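Local coordinates for chitinase (Paenibacillus sp. FPU-7, PDB 5GZT), which probably hydrolyses the beta-1,4 linkages of chitin and chitodextrins at random internal positions, as an endo-acting chitinase with two glycoside hydrolase family 18 regions, at residues 343-348 with 396-401. Sequence-based numbering, arbitrary orientation.
Sequences PDESNL and MNKYNL
With CG anti to the carbonyl carbon in both, Tyr-399 (chi1 -56°) sends its ring across to helix 344-352, and Glu-345 (chi1 -60°), extended beyond CG, carries its carboxylate to the ring's hydroxyl end. Leu-348, branched and aliphatic, can set a methyl over the face: its CD2 lies 3.9 Å from the Tyr-399 ring centroid, a CH-pi contact. Over the opposite face runs the aliphatic start of Lys-398, its CG 3.8 Å above the plane. Tyrosine's polar tip adds a tentative hydrogen bond, Tyr-399 OH to Glu-345 OE2 at 3.2 Å, whose proton has another acceptor within reach; the carboxylate is turned 75° from the ring plane. Lys-398, extended as far as CE, brings NZ to 3.6 Å from Glu-345 OE2, a long salt bridge. With an alanine at Tyr-399, a gap would probably open between Leu-348 CD2 and Lys-398 CG, and Glu-345 OE2 would lose the hydroxyl beside it. One water links Leu-348 O, weakly, with Tyr-399 O. Asn-400, at positive phi, is the C-prime residue of the Schellman motif ending helix 382-398, and Leu-401 packs on strand 362-368. Within the family 18 TIM barrel, the contact thus joins the helices preceding and following that strand.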
ATOM      1  N   PRO B 343      12.944 -18.726   8.976  1.00 31.10           N
ATOM      2  CA  PRO B 343      12.745 -18.004  10.204  1.00 30.63           C
ATOM      3  C   PRO B 343      11.501 -17.103  10.322  1.00 29.41           C
ATOM      4  O   PRO B 343      11.621 -15.909  10.559  1.00 28.14           O
ATOM      5  CB  PRO B 343      13.997 -17.155  10.270  1.00 31.49           C
ATOM      6  CG  PRO B 343      14.213 -16.818   8.850  1.00 32.78           C
ATOM      7  CD  PRO B 343      13.955 -18.066   8.137  1.00 30.69           C
ATOM      8  N   ASP B 344      10.338 -17.727  10.286  1.00 28.14           N
ATOM      9  CA  ASP B 344       9.088 -17.025  10.209  1.00 32.80           C
ATOM     10  C   ASP B 344       8.812 -16.161  11.431  1.00 37.70           C
ATOM     11  O   ASP B 344       8.361 -14.962  11.303  1.00 35.62           O
ATOM     12  CB  ASP B 344       7.941 -17.975   9.885  1.00 28.80           C
ATOM     13  CG  ASP B 344       7.952 -18.422   8.447  1.00 34.77           C
ATOM     14  OD1 ASP B 344       7.583 -17.596   7.518  1.00 31.71           O
ATOM     15  OD2 ASP B 344       8.378 -19.596   8.239  1.00 36.19           O
ATOM     16  N   GLU B 345       9.156 -16.696  12.605  1.00 39.02           N
ATOM     17  CA  GLU B 345       8.839 -15.999  13.836  1.00 38.35           C
ATOM     18  C   GLU B 345       9.760 -14.836  13.994  1.00 34.83           C
ATOM     19  O   GLU B 345       9.322 -13.736  14.357  1.00 37.92           O
ATOM     20  CB  GLU B 345       8.879 -16.949  15.054  1.00 44.62           C
ATOM     21  CG  GLU B 345       7.869 -18.095  14.923  1.00 49.94           C
ATOM     22  CD  GLU B 345       7.398 -18.717  16.248  1.00 62.74           C
ATOM     23  OE1 GLU B 345       8.178 -18.720  17.241  1.00 70.69           O
ATOM     24  OE2 GLU B 345       6.247 -19.243  16.269  1.00 65.31           O
ATOM     25  N   SER B 346      11.035 -15.040  13.740  1.00 29.99           N
ATOM     26  CA  SER B 346      11.947 -13.902  13.679  1.00 33.60           C
ATOM     27  C   SER B 346      11.461 -12.806  12.644  1.00 33.44           C
ATOM     28  O   SER B 346      11.487 -11.587  12.901  1.00 31.35           O
ATOM     29  CB  SER B 346      13.320 -14.411  13.233  1.00 35.08           C
ATOM     30  OG  SER B 346      14.249 -13.364  13.319  1.00 36.36           O
ATOM     31  N   ASN B 347      11.057 -13.272  11.468  1.00 31.29           N
ATOM     32  CA  ASN B 347      10.655 -12.357  10.369  1.00 27.95           C
ATOM     33  C   ASN B 347       9.519 -11.467  10.828  1.00 31.04           C
ATOM     34  O   ASN B 347       9.649 -10.182  10.873  1.00 32.05           O
ATOM     35  CB  ASN B 347      10.238 -13.184   9.185  1.00 24.91           C
ATOM     36  CG  ASN B 347      11.402 -13.595   8.312  1.00 20.23           C
ATOM     37  OD1 ASN B 347      12.499 -13.163   8.472  1.00 24.86           O
ATOM     38  ND2 ASN B 347      11.130 -14.404   7.352  1.00 22.59           N
ATOM     39  N   LEU B 348       8.442 -12.162  11.254  1.00 35.40           N
ATOM     40  CA  LEU B 348       7.223 -11.525  11.721  1.00 32.83           C
ATOM     41  C   LEU B 348       7.498 -10.543  12.840  1.00 36.92           C
ATOM     42  O   LEU B 348       6.922  -9.463  12.838  1.00 40.66           O
ATOM     43  CB  LEU B 348       6.208 -12.535  12.135  1.00 34.53           C
ATOM     44  CG  LEU B 348       5.014 -13.038  11.327  1.00 39.10           C
ATOM     45  CD1 LEU B 348       4.602 -12.156  10.161  1.00 41.97           C
ATOM     46  CD2 LEU B 348       5.101 -14.497  10.922  1.00 41.55           C
ATOM     47  N   MET B 396      -3.261 -14.515  13.067  1.00 34.35           N
ATOM     48  CA  MET B 396      -3.375 -13.052  13.135  1.00 34.75           C
ATOM     49  C   MET B 396      -3.079 -12.544  14.525  1.00 38.12           C
ATOM     50  O   MET B 396      -2.245 -11.616  14.735  1.00 39.13           O
ATOM     51  CB  MET B 396      -4.763 -12.590  12.658  1.00 34.34           C
ATOM     52  CG  MET B 396      -4.919 -11.086  12.469  1.00 37.04           C
ATOM     53  SD  MET B 396      -6.611 -10.516  12.189  1.00 44.08           S
ATOM     54  CE  MET B 396      -7.005 -10.259  13.916  1.00 47.59           C
ATOM     55  N   ASN B 397      -3.768 -13.165  15.494  1.00 41.11           N
ATOM     56  CA  ASN B 397      -3.579 -12.827  16.924  1.00 40.47           C
ATOM     57  C   ASN B 397      -2.249 -13.204  17.466  1.00 36.65           C
ATOM     58  O   ASN B 397      -1.651 -12.398  18.235  1.00 36.99           O
ATOM     59  CB  ASN B 397      -4.671 -13.476  17.782  1.00 41.48           C
ATOM     60  CG  ASN B 397      -6.009 -12.921  17.445  1.00 42.42           C
ATOM     61  OD1 ASN B 397      -6.996 -13.650  17.218  1.00 48.07           O
ATOM     62  ND2 ASN B 397      -6.045 -11.610  17.336  1.00 37.73           N
ATOM     63  N   LYS B 398      -1.755 -14.399  17.091  1.00 40.89           N
ATOM     64  CA  LYS B 398      -0.428 -14.843  17.591  1.00 37.72           C
ATOM     65  C   LYS B 398       0.646 -13.837  17.263  1.00 40.07           C
ATOM     66  O   LYS B 398       1.424 -13.459  18.135  1.00 40.20           O
ATOM     67  CB  LYS B 398      -0.057 -16.206  17.041  1.00 41.21           C
ATOM     68  CG  LYS B 398       1.386 -16.695  17.322  1.00 41.78           C
ATOM     69  CD  LYS B 398       1.467 -18.209  17.093  1.00 44.97           C
ATOM     70  CE  LYS B 398       2.866 -18.799  17.180  1.00 52.70           C
ATOM     71  NZ  LYS B 398       3.480 -18.684  18.522  1.00 60.56           N
ATOM     72  N   TYR B 399       0.662 -13.325  16.024  1.00 46.14           N
ATOM     73  CA  TYR B 399       1.716 -12.349  15.636  1.00 42.80           C
ATOM     74  C   TYR B 399       1.336 -10.882  15.712  1.00 41.72           C
ATOM     75  O   TYR B 399       2.140 -10.018  15.324  1.00 46.56           O
ATOM     76  CB  TYR B 399       2.260 -12.726  14.262  1.00 43.57           C
ATOM     77  CG  TYR B 399       2.777 -14.163  14.235  1.00 38.88           C
ATOM     78  CD1 TYR B 399       3.963 -14.493  14.867  1.00 40.59           C
ATOM     79  CD2 TYR B 399       2.079 -15.152  13.598  1.00 37.86           C
ATOM     80  CE1 TYR B 399       4.455 -15.782  14.827  1.00 40.41           C
ATOM     81  CE2 TYR B 399       2.527 -16.447  13.570  1.00 39.10           C
ATOM     82  CZ  TYR B 399       3.737 -16.750  14.171  1.00 38.46           C
ATOM     83  OH  TYR B 399       4.191 -18.037  14.163  1.00 43.36           O
ATOM     84  N   ASN B 400       0.178 -10.586  16.306  1.00 39.68           N
ATOM     85  CA  ASN B 400      -0.291  -9.203  16.519  1.00 41.05           C
ATOM     86  C   ASN B 400      -0.511  -8.435  15.200  1.00 37.78           C
ATOM     87  O   ASN B 400      -0.154  -7.271  15.067  1.00 35.98           O
ATOM     88  CB  ASN B 400       0.671  -8.415  17.417  1.00 45.40           C
ATOM     89  CG  ASN B 400       0.827  -9.058  18.806  1.00 55.76           C
ATOM     90  OD1 ASN B 400      -0.160  -9.424  19.486  1.00 55.62           O
ATOM     91  ND2 ASN B 400       2.070  -9.176  19.236  1.00 57.31           N
ATOM     92  N   LEU B 401      -1.117  -9.109  14.255  1.00 36.13           N
ATOM     93  CA  LEU B 401      -1.336  -8.538  12.924  1.00 40.64           C
ATOM     94  C   LEU B 401      -2.661  -7.784  12.867  1.00 43.21           C
ATOM     95  O   LEU B 401      -3.547  -7.938  13.740  1.00 41.71           O
ATOM     96  CB  LEU B 401      -1.337  -9.665  11.883  1.00 37.14           C
ATOM     97  CG  LEU B 401      -0.087 -10.555  11.926  1.00 35.09           C
ATOM     98  CD1 LEU B 401      -0.194 -11.653  10.914  1.00 33.05           C
ATOM     99  CD2 LEU B 401       1.211  -9.751  11.778  1.00 36.45           C
TER
HETATM  100  O   HOH W   1       4.929 -10.102  14.879  1.00 41.43           O